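Local coordinates for putative uncharacterized protein (Chaetomium thermophilum, PDB 5T8V) that probably loads the cohesin ring onto chromatin as the Scc2 cohesin loader, represented here by its helical C-terminal fragment built of HEAT repeats, at residues I1280-F1285 with V1380-L1384; R1245-L1249 with E1287-E1293; F1182-K1186 with L1232-V1236. All coordinates share one frame; numbering follows the deposited sequence.

Interaction 1 (I1280-F1285 with V1380-L1384); sequences IENLAF and VRTYL
Val-1380 meets helix 1271-1284 with both of its methyls. CG1, placed anti to the backbone N (chi1 174°), lies against the backbone of Ala-1284, 3.6 Å from its N, and also reaches the CB atoms of Leu-1283 and Ala-1284. CG2 points to the previous turn, where it packs against Ile-1280 CD1 at 3.7 Å, the two side chains meeting at a slant. The small Ala-1284 side chain is consistent with the close approach of the backbones, its CA lying 5.5 Å from the CA of Val-1380. Next along, Arg-1381 forms a salt bridge with Glu-1302.

Tyr-1383 brings its ring edge to Ala-1284 O. CE2 is 3.4 Å from that oxygen, which sits in the plane of the ring, and the hydroxyl end continues past it to Phe-1285. Tyr-1383 OH lies near the plane of the Phe-1285 ring, at its edge, 3.7 Å from Phe-1285 CE1. The two rings are oblique, their planes 69° apart and centroids separated by 5.9 Å, while Ala-1284 CB covers the centre of one face of the phenylalanine.

Leu-1384 closes the contact with CD2, set 3.4 Å from Ala-1284 O and also near Leu-1283 O. The latter carbonyl is hydrogen-bonded by Tyr-1288 OH, so it has a polar partner beside this apolar cover.

The short helical segments run almost parallel, 7° between their directions, within the all-helical C-terminal region; helix 1422-1431 adds Ile-1428 against Ile-1280 and Val-1380. No hydrogen bond or salt bridge joins the two segments, which implies that their association rests on van der Waals packing, with side-chain carbons set against neighbouring side chains and against the backbone of Leu-1283 and Ala-1284.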
ATOM      1  N   ILE A1280     -37.628  16.429   1.818  1.00 57.65           N
ATOM      2  CA  ILE A1280     -37.409  15.568   0.653  1.00 58.31           C
ATOM      3  C   ILE A1280     -35.927  15.500   0.305  1.00 58.39           C
ATOM      4  O   ILE A1280     -35.417  14.440  -0.078  1.00 58.43           O
ATOM      5  CB  ILE A1280     -38.252  16.029  -0.557  1.00 59.10           C
ATOM      6  CG1 ILE A1280     -37.810  17.406  -1.054  1.00 59.87           C
ATOM      7  CG2 ILE A1280     -39.735  16.027  -0.219  1.00 59.04           C
ATOM      8  CD1 ILE A1280     -36.903  17.348  -2.267  1.00 60.69           C
ATOM      9  N   GLU A1281     -35.214  16.622   0.455  1.00 54.39           N
ATOM     10  CA  GLU A1281     -33.768  16.593   0.276  1.00 54.79           C
ATOM     11  C   GLU A1281     -33.111  15.626   1.255  1.00 54.62           C
ATOM     12  O   GLU A1281     -32.021  15.111   0.981  1.00 54.85           O
ATOM     13  CB  GLU A1281     -33.196  18.000   0.437  1.00 54.60           C
ATOM     14  CG  GLU A1281     -33.573  18.951  -0.685  1.00 55.63           C
ATOM     15  CD  GLU A1281     -33.128  20.377  -0.418  1.00 57.01           C
ATOM     16  OE1 GLU A1281     -33.319  20.861   0.716  1.00 55.97           O
ATOM     17  OE2 GLU A1281     -32.581  21.012  -1.343  1.00 59.15           O
ATOM     18  N   ASN A1282     -33.755  15.367   2.397  1.00 55.41           N
ATOM     19  CA  ASN A1282     -33.278  14.317   3.291  1.00 56.42           C
ATOM     20  C   ASN A1282     -33.561  12.937   2.713  1.00 58.51           C
ATOM     21  O   ASN A1282     -32.741  12.022   2.844  1.00 59.09           O
ATOM     22  CB  ASN A1282     -33.928  14.451   4.670  1.00 55.75           C
ATOM     23  CG  ASN A1282     -33.290  15.532   5.519  1.00 55.41           C
ATOM     24  OD1 ASN A1282     -32.181  15.367   6.023  1.00 55.84           O
ATOM     25  ND2 ASN A1282     -33.998  16.641   5.696  1.00 55.33           N
ATOM     26  N   LEU A1283     -34.721  12.764   2.074  1.00 44.49           N
ATOM     27  CA  LEU A1283     -35.058  11.467   1.498  1.00 45.28           C
ATOM     28  C   LEU A1283     -34.089  11.093   0.384  1.00 46.82           C
ATOM     29  O   LEU A1283     -33.760   9.915   0.209  1.00 47.79           O
ATOM     30  CB  LEU A1283     -36.491  11.477   0.970  1.00 45.17           C
ATOM     31  CG  LEU A1283     -37.593  11.706   2.006  1.00 44.05           C
ATOM     32  CD1 LEU A1283     -38.937  11.886   1.318  1.00 44.31           C
ATOM     33  CD2 LEU A1283     -37.649  10.564   3.009  1.00 43.88           C
ATOM     34  N   ALA A1284     -33.625  12.084  -0.381  1.00 71.90           N
ATOM     35  CA  ALA A1284     -32.702  11.803  -1.477  1.00 75.73           C
ATOM     36  C   ALA A1284     -31.520  10.959  -1.012  1.00 78.21           C
ATOM     37  O   ALA A1284     -31.142   9.982  -1.668  1.00 80.23           O
ATOM     38  CB  ALA A1284     -32.212  13.114  -2.095  1.00 75.25           C
ATOM     39  N   PHE A1285     -30.928  11.318   0.125  1.00 64.28           N
ATOM     40  CA  PHE A1285     -29.752  10.638   0.653  1.00 65.17           C
ATOM     41  C   PHE A1285     -30.009  10.281   2.107  1.00 65.21           C
ATOM     42  O   PHE A1285     -30.417  11.142   2.890  1.00 64.39           O
ATOM     43  CB  PHE A1285     -28.511  11.526   0.534  1.00 64.56           C
ATOM     44  CG  PHE A1285     -28.614  12.569  -0.548  1.00 63.09           C
ATOM     45  CD1 PHE A1285     -28.216  12.286  -1.846  1.00 63.66           C
ATOM     46  CD2 PHE A1285     -29.117  13.828  -0.267  1.00 60.67           C
ATOM     47  CE1 PHE A1285     -28.315  13.244  -2.840  1.00 62.18           C
ATOM     48  CE2 PHE A1285     -29.218  14.789  -1.258  1.00 59.34           C
ATOM     49  CZ  PHE A1285     -28.816  14.496  -2.545  1.00 59.94           C
ATOM     50  N   VAL A1380     -37.112  13.150  -6.511  1.00 58.73           N
ATOM     51  CA  VAL A1380     -36.380  12.300  -5.574  1.00 59.55           C
ATOM     52  C   VAL A1380     -36.775  10.842  -5.762  1.00 60.13           C
ATOM     53  O   VAL A1380     -35.945   9.937  -5.624  1.00 60.90           O
ATOM     54  CB  VAL A1380     -36.620  12.769  -4.126  1.00 58.49           C
ATOM     55  CG1 VAL A1380     -35.978  11.803  -3.132  1.00 57.59           C
ATOM     56  CG2 VAL A1380     -36.070  14.173  -3.929  1.00 59.94           C
ATOM     57  N   ARG A1381     -38.047  10.590  -6.075  1.00 64.28           N
ATOM     58  CA  ARG A1381     -38.515   9.224  -6.270  1.00 64.60           C
ATOM     59  C   ARG A1381     -37.747   8.545  -7.396  1.00 68.36           C
ATOM     60  O   ARG A1381     -37.148   7.481  -7.205  1.00 69.04           O
ATOM     61  CB  ARG A1381     -40.020   9.226  -6.552  1.00 63.20           C
ATOM     62  CG  ARG A1381     -40.605   7.866  -6.904  1.00 62.52           C
ATOM     63  CD  ARG A1381     -40.694   7.664  -8.412  1.00 64.37           C
ATOM     64  NE  ARG A1381     -41.325   6.396  -8.764  1.00 64.13           N
ATOM     65  CZ  ARG A1381     -41.358   5.895  -9.995  1.00 65.25           C
ATOM     66  NH1 ARG A1381     -40.793   6.552 -11.000  1.00 66.81           N
ATOM     67  NH2 ARG A1381     -41.953   4.733 -10.222  1.00 65.26           N
ATOM     68  N   THR A1382     -37.752   9.151  -8.584  1.00 89.55           N
ATOM     69  CA  THR A1382     -36.992   8.595  -9.698  1.00 93.00           C
ATOM     70  C   THR A1382     -35.519   8.466  -9.340  1.00 94.03           C
ATOM     71  O   THR A1382     -34.876   7.459  -9.666  1.00 96.93           O
ATOM     72  CB  THR A1382     -37.161   9.468 -10.943  1.00 96.29           C
ATOM     73  OG1 THR A1382     -36.654  10.783 -10.681  1.00 99.03           O
ATOM     74  CG2 THR A1382     -38.627   9.560 -11.344  1.00 95.09           C
ATOM     75  N   TYR A1383     -34.966   9.475  -8.660  1.00 72.04           N
ATOM     76  CA  TYR A1383     -33.563   9.412  -8.266  1.00 73.86           C
ATOM     77  C   TYR A1383     -33.283   8.182  -7.410  1.00 73.31           C
ATOM     78  O   TYR A1383     -32.216   7.572  -7.522  1.00 73.89           O
ATOM     79  CB  TYR A1383     -33.167  10.682  -7.516  1.00 73.79           C
ATOM     80  CG  TYR A1383     -31.794  10.599  -6.887  1.00 73.98           C
ATOM     81  CD1 TYR A1383     -30.647  10.676  -7.666  1.00 76.07           C
ATOM     82  CD2 TYR A1383     -31.646  10.440  -5.516  1.00 71.88           C
ATOM     83  CE1 TYR A1383     -29.390  10.598  -7.096  1.00 76.55           C
ATOM     84  CE2 TYR A1383     -30.394  10.363  -4.937  1.00 72.09           C
ATOM     85  CZ  TYR A1383     -29.268  10.442  -5.731  1.00 74.80           C
ATOM     86  OH  TYR A1383     -28.018  10.364  -5.159  1.00 76.22           O
ATOM     87  N   LEU A1384     -34.228   7.806  -6.545  1.00 63.15           N
ATOM     88  CA  LEU A1384     -34.045   6.613  -5.726  1.00 63.21           C
ATOM     89  C   LEU A1384     -34.227   5.345  -6.550  1.00 62.22           C
ATOM     90  O   LEU A1384     -33.458   4.387  -6.407  1.00 62.73           O
ATOM     91  CB  LEU A1384     -35.021   6.624  -4.549  1.00 62.65           C
ATOM     92  CG  LEU A1384     -34.876   7.733  -3.502  1.00 62.87           C
ATOM     93  CD1 LEU A1384     -35.850   7.498  -2.356  1.00 61.23           C
ATOM     94  CD2 LEU A1384     -33.451   7.837  -2.977  1.00 64.44           C
TER

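Interaction 2 (R1245-L1249 with E1287-E1293); sequences RVKFL and EYVTVGE
Arg-1245 and Glu-1293 form a salt bridge between helix 1243-1254 and the N-terminal turn of helix 1291-1319, neighbouring elements of the all-helical C-terminal region of this HEAT-repeat protein. NE of Arg-1245 lies 2.8 Å from OE1 of Glu-1293, with the guanidinium and carboxylate planes 35° apart. The arginine's extended chain runs nearly perpendicular to the glutamate and lays its CG and CD alongside OE2 before NE reaches OE1. Beyond NE, the guanidinium extends along the 1287-1293 turn: Glu-1287 O lies in its plane at the edge, 3.6 Å from NH2, and Val-1289 CG1 covers one face, 3.9 Å above the plane and nearer its border than its centre. An alanine in place of Arg-1245 would probably leave the buried Glu-1293 carboxylate without its cationic mate and Val-1289 CG1 without the flat group beneath it.

Apolar contacts flank the ion pair. Val-1246 CG2 touches the aliphatic part of Glu-1293 at CG, 3.6 Å away, while Leu-1249 CD1 meets the edge of the Tyr-1288 ring at CE1 (3.8 Å).

Farther out, Met-1234 of helix 1231-1240 packs on Arg-1245 and Leu-1249. Thr-1290 is the N-cap of helix 1291-1319 and fixes the turn that presents Glu-1293: its OG1 accepts from Glu-1293 N at 3.1 Å, with an N-H...O angle of 154°.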
ATOM      1  N   ARG A1245     -38.551   1.878  12.089  1.00 92.45           N
ATOM      2  CA  ARG A1245     -37.840   2.823  11.236  1.00 92.69           C
ATOM      3  C   ARG A1245     -38.642   3.123   9.975  1.00 94.40           C
ATOM      4  O   ARG A1245     -38.807   4.288   9.594  1.00 92.70           O
ATOM      5  CB  ARG A1245     -36.457   2.265  10.894  1.00 93.00           C
ATOM      6  CG  ARG A1245     -35.715   3.021   9.808  1.00 92.12           C
ATOM      7  CD  ARG A1245     -34.218   2.745   9.880  1.00 93.47           C
ATOM      8  NE  ARG A1245     -33.527   3.095   8.641  1.00 93.67           N
ATOM      9  CZ  ARG A1245     -32.205   3.162   8.511  1.00 94.63           C
ATOM     10  NH1 ARG A1245     -31.414   2.914   9.546  1.00 95.35           N
ATOM     11  NH2 ARG A1245     -31.672   3.489   7.342  1.00 94.82           N
ATOM     12  N   VAL A1246     -39.165   2.079   9.323  1.00 79.10           N
ATOM     13  CA  VAL A1246     -39.985   2.264   8.125  1.00 80.74           C
ATOM     14  C   VAL A1246     -41.012   3.363   8.356  1.00 75.64           C
ATOM     15  O   VAL A1246     -41.063   4.361   7.626  1.00 75.03           O
ATOM     16  CB  VAL A1246     -40.671   0.943   7.728  1.00 87.50           C
ATOM     17  CG1 VAL A1246     -41.718   1.175   6.632  1.00 88.39           C
ATOM     18  CG2 VAL A1246     -39.644  -0.069   7.258  1.00 90.89           C
ATOM     19  N   LYS A1247     -41.847   3.195   9.384  1.00102.09           N
ATOM     20  CA  LYS A1247     -42.924   4.149   9.616  1.00102.27           C
ATOM     21  C   LYS A1247     -42.387   5.569   9.721  1.00 96.96           C
ATOM     22  O   LYS A1247     -42.999   6.510   9.203  1.00 97.70           O
ATOM     23  CB  LYS A1247     -43.703   3.774  10.878  1.00104.99           C
ATOM     24  CG  LYS A1247     -44.961   4.612  11.103  1.00106.48           C
ATOM     25  CD  LYS A1247     -45.949   4.476   9.946  1.00106.61           C
ATOM     26  CE  LYS A1247     -47.229   5.251  10.202  1.00105.90           C
ATOM     27  NZ  LYS A1247     -46.986   6.719  10.293  1.00104.56           N
ATOM     28  N   PHE A1248     -41.236   5.745  10.376  1.00 66.21           N
ATOM     29  CA  PHE A1248     -40.637   7.072  10.456  1.00 61.85           C
ATOM     30  C   PHE A1248     -40.516   7.680   9.065  1.00 57.40           C
ATOM     31  O   PHE A1248     -41.029   8.773   8.800  1.00 55.38           O
ATOM     32  CB  PHE A1248     -39.271   7.003  11.141  1.00 62.40           C
ATOM     33  CG  PHE A1248     -38.513   8.298  11.103  1.00 60.33           C
ATOM     34  CD1 PHE A1248     -38.901   9.365  11.894  1.00 58.43           C
ATOM     35  CD2 PHE A1248     -37.414   8.448  10.273  1.00 59.53           C
ATOM     36  CE1 PHE A1248     -38.207  10.559  11.859  1.00 56.11           C
ATOM     37  CE2 PHE A1248     -36.715   9.639  10.235  1.00 57.08           C
ATOM     38  CZ  PHE A1248     -37.112  10.696  11.028  1.00 55.36           C
ATOM     39  N   LEU A1249     -39.852   6.965   8.155  1.00 51.80           N
ATOM     40  CA  LEU A1249     -39.802   7.400   6.764  1.00 48.91           C
ATOM     41  C   LEU A1249     -41.198   7.733   6.256  1.00 47.06           C
ATOM     42  O   LEU A1249     -41.440   8.828   5.735  1.00 46.79           O
ATOM     43  CB  LEU A1249     -39.156   6.316   5.897  1.00 49.36           C
ATOM     44  CG  LEU A1249     -37.696   5.973   6.200  1.00 49.68           C
ATOM     45  CD1 LEU A1249     -37.233   4.825   5.317  1.00 51.21           C
ATOM     46  CD2 LEU A1249     -36.800   7.190   6.011  1.00 48.51           C
ATOM     47  N   GLU A1287     -28.593   6.689   3.328  1.00 92.69           N
ATOM     48  CA  GLU A1287     -27.898   5.438   3.620  1.00 96.24           C
ATOM     49  C   GLU A1287     -28.871   4.409   4.201  1.00 95.30           C
ATOM     50  O   GLU A1287     -28.729   3.939   5.332  1.00 96.19           O
ATOM     51  CB  GLU A1287     -26.712   5.672   4.566  1.00 98.63           C
ATOM     52  CG  GLU A1287     -25.445   6.169   3.889  1.00101.63           C
ATOM     53  CD  GLU A1287     -24.820   5.127   2.979  1.00106.00           C
ATOM     54  OE1 GLU A1287     -25.380   4.863   1.894  1.00105.93           O
ATOM     55  OE2 GLU A1287     -23.769   4.564   3.354  1.00108.61           O
ATOM     56  N   TYR A1288     -29.876   4.071   3.398  1.00 62.74           N
ATOM     57  CA  TYR A1288     -30.851   3.068   3.799  1.00 62.86           C
ATOM     58  C   TYR A1288     -30.167   1.715   3.967  1.00 65.11           C
ATOM     59  O   TYR A1288     -29.212   1.385   3.260  1.00 65.69           O
ATOM     60  CB  TYR A1288     -31.973   2.974   2.763  1.00 62.87           C
ATOM     61  CG  TYR A1288     -32.664   4.293   2.492  1.00 59.83           C
ATOM     62  CD1 TYR A1288     -33.756   4.696   3.249  1.00 57.88           C
ATOM     63  CD2 TYR A1288     -32.222   5.136   1.481  1.00 59.32           C
ATOM     64  CE1 TYR A1288     -34.390   5.901   3.005  1.00 56.42           C
ATOM     65  CE2 TYR A1288     -32.847   6.343   1.229  1.00 57.55           C
ATOM     66  CZ  TYR A1288     -33.931   6.720   1.993  1.00 57.55           C
ATOM     67  OH  TYR A1288     -34.557   7.921   1.747  1.00 58.80           O
ATOM     68  N   VAL A1289     -30.668   0.925   4.918  1.00 99.87           N
ATOM     69  CA  VAL A1289     -30.043  -0.342   5.284  1.00104.12           C
ATOM     70  C   VAL A1289     -30.844  -1.548   4.815  1.00105.52           C
ATOM     71  O   VAL A1289     -30.395  -2.687   5.007  1.00108.19           O
ATOM     72  CB  VAL A1289     -29.789  -0.417   6.804  1.00105.20           C
ATOM     73  CG1 VAL A1289     -31.087  -0.638   7.582  1.00103.64           C
ATOM     74  CG2 VAL A1289     -28.747  -1.489   7.134  1.00109.16           C
ATOM     75  N   THR A1290     -32.007  -1.342   4.199  1.00 96.87           N
ATOM     76  CA  THR A1290     -32.764  -2.434   3.599  1.00 96.74           C
ATOM     77  C   THR A1290     -33.461  -1.915   2.352  1.00 95.84           C
ATOM     78  O   THR A1290     -33.749  -0.722   2.236  1.00 94.11           O
ATOM     79  CB  THR A1290     -33.807  -3.026   4.558  1.00 96.02           C
ATOM     80  OG1 THR A1290     -34.742  -2.011   4.942  1.00 92.81           O
ATOM     81  CG2 THR A1290     -33.146  -3.604   5.800  1.00 97.10           C
ATOM     82  N   VAL A1291     -33.727  -2.826   1.413  1.00 91.19           N
ATOM     83  CA  VAL A1291     -34.523  -2.459   0.246  1.00 91.42           C
ATOM     84  C   VAL A1291     -36.008  -2.398   0.584  1.00 88.94           C
ATOM     85  O   VAL A1291     -36.783  -1.804  -0.174  1.00 86.88           O
ATOM     86  CB  VAL A1291     -34.297  -3.429  -0.928  1.00 93.50           C
ATOM     87  CG1 VAL A1291     -32.832  -3.432  -1.340  1.00 95.31           C
ATOM     88  CG2 VAL A1291     -34.762  -4.829  -0.572  1.00 95.70           C
ATOM     89  N   GLY A1292     -36.426  -3.000   1.699  1.00 79.76           N
ATOM     90  CA  GLY A1292     -37.817  -2.897   2.107  1.00 76.04           C
ATOM     91  C   GLY A1292     -38.162  -1.521   2.645  1.00 70.53           C
ATOM     92  O   GLY A1292     -39.260  -1.009   2.409  1.00 67.51           O
ATOM     93  N   GLU A1293     -37.231  -0.904   3.376  1.00 86.38           N
ATOM     94  CA  GLU A1293     -37.444   0.457   3.861  1.00 83.08           C
ATOM     95  C   GLU A1293     -37.618   1.427   2.700  1.00 82.81           C
ATOM     96  O   GLU A1293     -38.597   2.177   2.642  1.00 80.91           O
ATOM     97  CB  GLU A1293     -36.274   0.891   4.745  1.00 83.00           C
ATOM     98  CG  GLU A1293     -36.283   0.297   6.143  1.00 83.14           C
ATOM     99  CD  GLU A1293     -35.079   0.718   6.958  1.00 83.36           C
ATOM    100  OE1 GLU A1293     -34.313   1.583   6.481  1.00 82.63           O
ATOM    101  OE2 GLU A1293     -34.898   0.188   8.076  1.00 84.22           O
TER

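Interaction 3 (F1182-K1186 with L1232-V1236); sequences FLEHK and LFMEV
Phe-1182 lays its ring beside Val-1236, the two side chains pointing in opposite senses as they pass, with CE1 3.5 Å from Val-1236 CG2. The ring also reaches back one turn, where CD1 is 4.0 Å from Leu-1232 CB, and its far corner CZ approaches Glu-1235 OE1 at 3.7 Å.

His-1185 meets the same valine, its CD2 3.6 Å from Val-1236 CG2. Its CG stands anti to the backbone N (chi1 167°), which carries the imidazole across to the partner helix. Val-1236 CG1 sits over one face in a CH-pi contact, 4.0 Å from the ring centroid. At its NE2 end the imidazole turns an edge toward the face of Phe-1233. This is an offset edge-to-face pair, with centroids 5.6 Å apart and planes at 83°.

Val-1236 thus touches two aromatic side chains one helical turn apart, its CG2 shared by both. With no hydrogen bond or salt bridge across the segments, side-chain packing accounts for the contact.

This is helix-to-helix packing in the all-helical C-terminal part of the HEAT-repeat protein, within its sister chromatid cohesion C-terminus family region. The segments of helices 1175-1191 and 1231-1240 cross at -34°, their axes 10.5 Å apart. Around them, helix 1163-1169 supplies Ile-1167 against His-1185, helix 1200-1213 packs Ala-1203 and Ile-1207 on Phe-1233, and helix 1243-1254 lies against Met-1234.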
ATOM      1  N   PHE A1182     -26.285  14.534  20.779  1.00 49.40           N
ATOM      2  CA  PHE A1182     -26.468  13.234  20.142  1.00 49.51           C
ATOM      3  C   PHE A1182     -26.339  12.104  21.157  1.00 49.30           C
ATOM      4  O   PHE A1182     -27.044  11.093  21.061  1.00 50.10           O
ATOM      5  CB  PHE A1182     -25.457  13.058  19.009  1.00 49.55           C
ATOM      6  CG  PHE A1182     -25.440  11.677  18.420  1.00 50.40           C
ATOM      7  CD1 PHE A1182     -26.461  11.251  17.586  1.00 51.32           C
ATOM      8  CD2 PHE A1182     -24.402  10.804  18.698  1.00 50.71           C
ATOM      9  CE1 PHE A1182     -26.446   9.979  17.043  1.00 52.40           C
ATOM     10  CE2 PHE A1182     -24.382   9.531  18.158  1.00 51.78           C
ATOM     11  CZ  PHE A1182     -25.406   9.120  17.330  1.00 52.67           C
ATOM     12  N   LEU A1183     -25.441  12.254  22.133  1.00 51.05           N
ATOM     13  CA  LEU A1183     -25.339  11.261  23.197  1.00 50.68           C
ATOM     14  C   LEU A1183     -26.616  11.216  24.024  1.00 50.75           C
ATOM     15  O   LEU A1183     -27.093  10.133  24.388  1.00 51.82           O
ATOM     16  CB  LEU A1183     -24.138  11.568  24.091  1.00 49.39           C
ATOM     17  CG  LEU A1183     -22.754  11.281  23.507  1.00 49.12           C
ATOM     18  CD1 LEU A1183     -21.675  11.879  24.399  1.00 48.87           C
ATOM     19  CD2 LEU A1183     -22.541   9.785  23.340  1.00 50.11           C
ATOM     20  N   GLU A1184     -27.190  12.382  24.331  1.00 53.89           N
ATOM     21  CA  GLU A1184     -28.401  12.406  25.142  1.00 54.63           C
ATOM     22  C   GLU A1184     -29.598  11.870  24.370  1.00 56.58           C
ATOM     23  O   GLU A1184     -30.467  11.205  24.946  1.00 57.90           O
ATOM     24  CB  GLU A1184     -28.671  13.825  25.638  1.00 53.88           C
ATOM     25  CG  GLU A1184     -27.560  14.384  26.510  1.00 54.31           C
ATOM     26  CD  GLU A1184     -27.223  13.474  27.675  1.00 55.96           C
ATOM     27  OE1 GLU A1184     -28.131  12.761  28.159  1.00 56.81           O
ATOM     28  OE2 GLU A1184     -26.049  13.464  28.099  1.00 55.92           O
ATOM     29  N   HIS A1185     -29.669  12.146  23.068  1.00 42.59           N
ATOM     30  CA  HIS A1185     -30.746  11.590  22.258  1.00 43.90           C
ATOM     31  C   HIS A1185     -30.597  10.079  22.117  1.00 45.12           C
ATOM     32  O   HIS A1185     -31.590   9.343  22.171  1.00 46.31           O
ATOM     33  CB  HIS A1185     -30.770  12.268  20.888  1.00 44.07           C
ATOM     34  CG  HIS A1185     -31.617  11.565  19.874  1.00 45.62           C
ATOM     35  ND1 HIS A1185     -32.747  10.849  20.211  1.00 46.67           N
ATOM     36  CD2 HIS A1185     -31.503  11.474  18.528  1.00 46.49           C
ATOM     37  CE1 HIS A1185     -33.286  10.342  19.118  1.00 48.06           C
ATOM     38  NE2 HIS A1185     -32.552  10.707  18.082  1.00 47.98           N
ATOM     39  N   LYS A1186     -29.364   9.599  21.945  1.00 64.74           N
ATOM     40  CA  LYS A1186     -29.136   8.166  21.796  1.00 66.76           C
ATOM     41  C   LYS A1186     -29.475   7.418  23.080  1.00 67.02           C
ATOM     42  O   LYS A1186     -30.188   6.409  23.051  1.00 67.44           O
ATOM     43  CB  LYS A1186     -27.685   7.911  21.384  1.00 67.28           C
ATOM     44  CG  LYS A1186     -27.264   6.449  21.453  1.00 69.21           C
ATOM     45  CD  LYS A1186     -25.927   6.207  20.766  1.00 71.08           C
ATOM     46  CE  LYS A1186     -24.835   7.119  21.311  1.00 70.75           C
ATOM     47  NZ  LYS A1186     -23.475   6.693  20.879  1.00 71.08           N
ATOM     48  N   LEU A1232     -28.220  11.819  11.763  1.00 61.90           N
ATOM     49  CA  LEU A1232     -28.103  11.404  13.157  1.00 62.35           C
ATOM     50  C   LEU A1232     -29.389  10.739  13.622  1.00 62.74           C
ATOM     51  O   LEU A1232     -29.370   9.627  14.162  1.00 63.73           O
ATOM     52  CB  LEU A1232     -27.773  12.603  14.052  1.00 60.91           C
ATOM     53  CG  LEU A1232     -26.434  13.331  13.891  1.00 60.70           C
ATOM     54  CD1 LEU A1232     -25.302  12.361  13.567  1.00 62.46           C
ATOM     55  CD2 LEU A1232     -26.535  14.443  12.850  1.00 59.53           C
ATOM     56  N   PHE A1233     -30.524  11.409  13.404  1.00 60.23           N
ATOM     57  CA  PHE A1233     -31.818  10.861  13.792  1.00 61.92           C
ATOM     58  C   PHE A1233     -31.946   9.408  13.350  1.00 65.35           C
ATOM     59  O   PHE A1233     -32.050   8.495  14.177  1.00 66.76           O
ATOM     60  CB  PHE A1233     -32.936  11.719  13.186  1.00 61.08           C
ATOM     61  CG  PHE A1233     -34.266  11.587  13.881  1.00 61.48           C
ATOM     62  CD1 PHE A1233     -34.556  10.498  14.689  1.00 62.61           C
ATOM     63  CD2 PHE A1233     -35.233  12.563  13.717  1.00 61.04           C
ATOM     64  CE1 PHE A1233     -35.780  10.390  15.319  1.00 62.84           C
ATOM     65  CE2 PHE A1233     -36.461  12.461  14.346  1.00 61.25           C
ATOM     66  CZ  PHE A1233     -36.733  11.372  15.146  1.00 61.85           C
ATOM     67  N   MET A1234     -31.919   9.175  12.036  1.00 85.93           N
ATOM     68  CA  MET A1234     -32.068   7.815  11.533  1.00 88.78           C
ATOM     69  C   MET A1234     -30.979   6.897  12.066  1.00 90.58           C
ATOM     70  O   MET A1234     -31.232   5.707  12.292  1.00 92.84           O
ATOM     71  CB  MET A1234     -32.064   7.819  10.007  1.00 90.81           C
ATOM     72  CG  MET A1234     -33.349   8.365   9.404  1.00 91.37           C
ATOM     73  SD  MET A1234     -33.659   7.774   7.732  1.00 94.67           S
ATOM     74  CE  MET A1234     -33.932   6.032   8.023  1.00 96.31           C
ATOM     75  N   GLU A1235     -29.769   7.419  12.282  1.00 77.34           N
ATOM     76  CA  GLU A1235     -28.721   6.585  12.856  1.00 81.04           C
ATOM     77  C   GLU A1235     -29.150   6.045  14.212  1.00 85.81           C
ATOM     78  O   GLU A1235     -28.957   4.860  14.509  1.00 88.03           O
ATOM     79  CB  GLU A1235     -27.415   7.371  12.975  1.00 78.20           C
ATOM     80  CG  GLU A1235     -26.218   6.505  13.337  1.00 80.02           C
ATOM     81  CD  GLU A1235     -24.892   7.201  13.097  1.00 80.97           C
ATOM     82  OE1 GLU A1235     -24.442   7.952  13.987  1.00 80.00           O
ATOM     83  OE2 GLU A1235     -24.305   7.001  12.011  1.00 82.01           O
ATOM     84  N   VAL A1236     -29.762   6.894  15.041  1.00 52.33           N
ATOM     85  CA  VAL A1236     -30.282   6.434  16.324  1.00 54.15           C
ATOM     86  C   VAL A1236     -31.378   5.401  16.109  1.00 52.75           C
ATOM     87  O   VAL A1236     -31.518   4.458  16.899  1.00 53.93           O
ATOM     88  CB  VAL A1236     -30.780   7.633  17.154  1.00 58.97           C
ATOM     89  CG1 VAL A1236     -31.422   7.163  18.458  1.00 60.85           C
ATOM     90  CG2 VAL A1236     -29.629   8.583  17.443  1.00 60.50           C
TER

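How the interactions relate
The contacts form a connected series through the C-terminal helical region. Interaction 3 closes first along the chain, before interactions 1 and 2, whose segments alternate. Centres of interactions 2 and 3 lie 16 Å apart; successive helices 1231-1240 and 1243-1254 join them, with Phe-1233 packed on Phe-1248. Interactions 1 and 2 are 13 Å apart between centres and touch at Leu-1283 and Tyr-1288. Interactions 1 and 3, 22 Å apart between centres, do not touch. Interaction 2 therefore bridges the other two, so packing is continuous from helix 1175-1191 to helix 1364-1387.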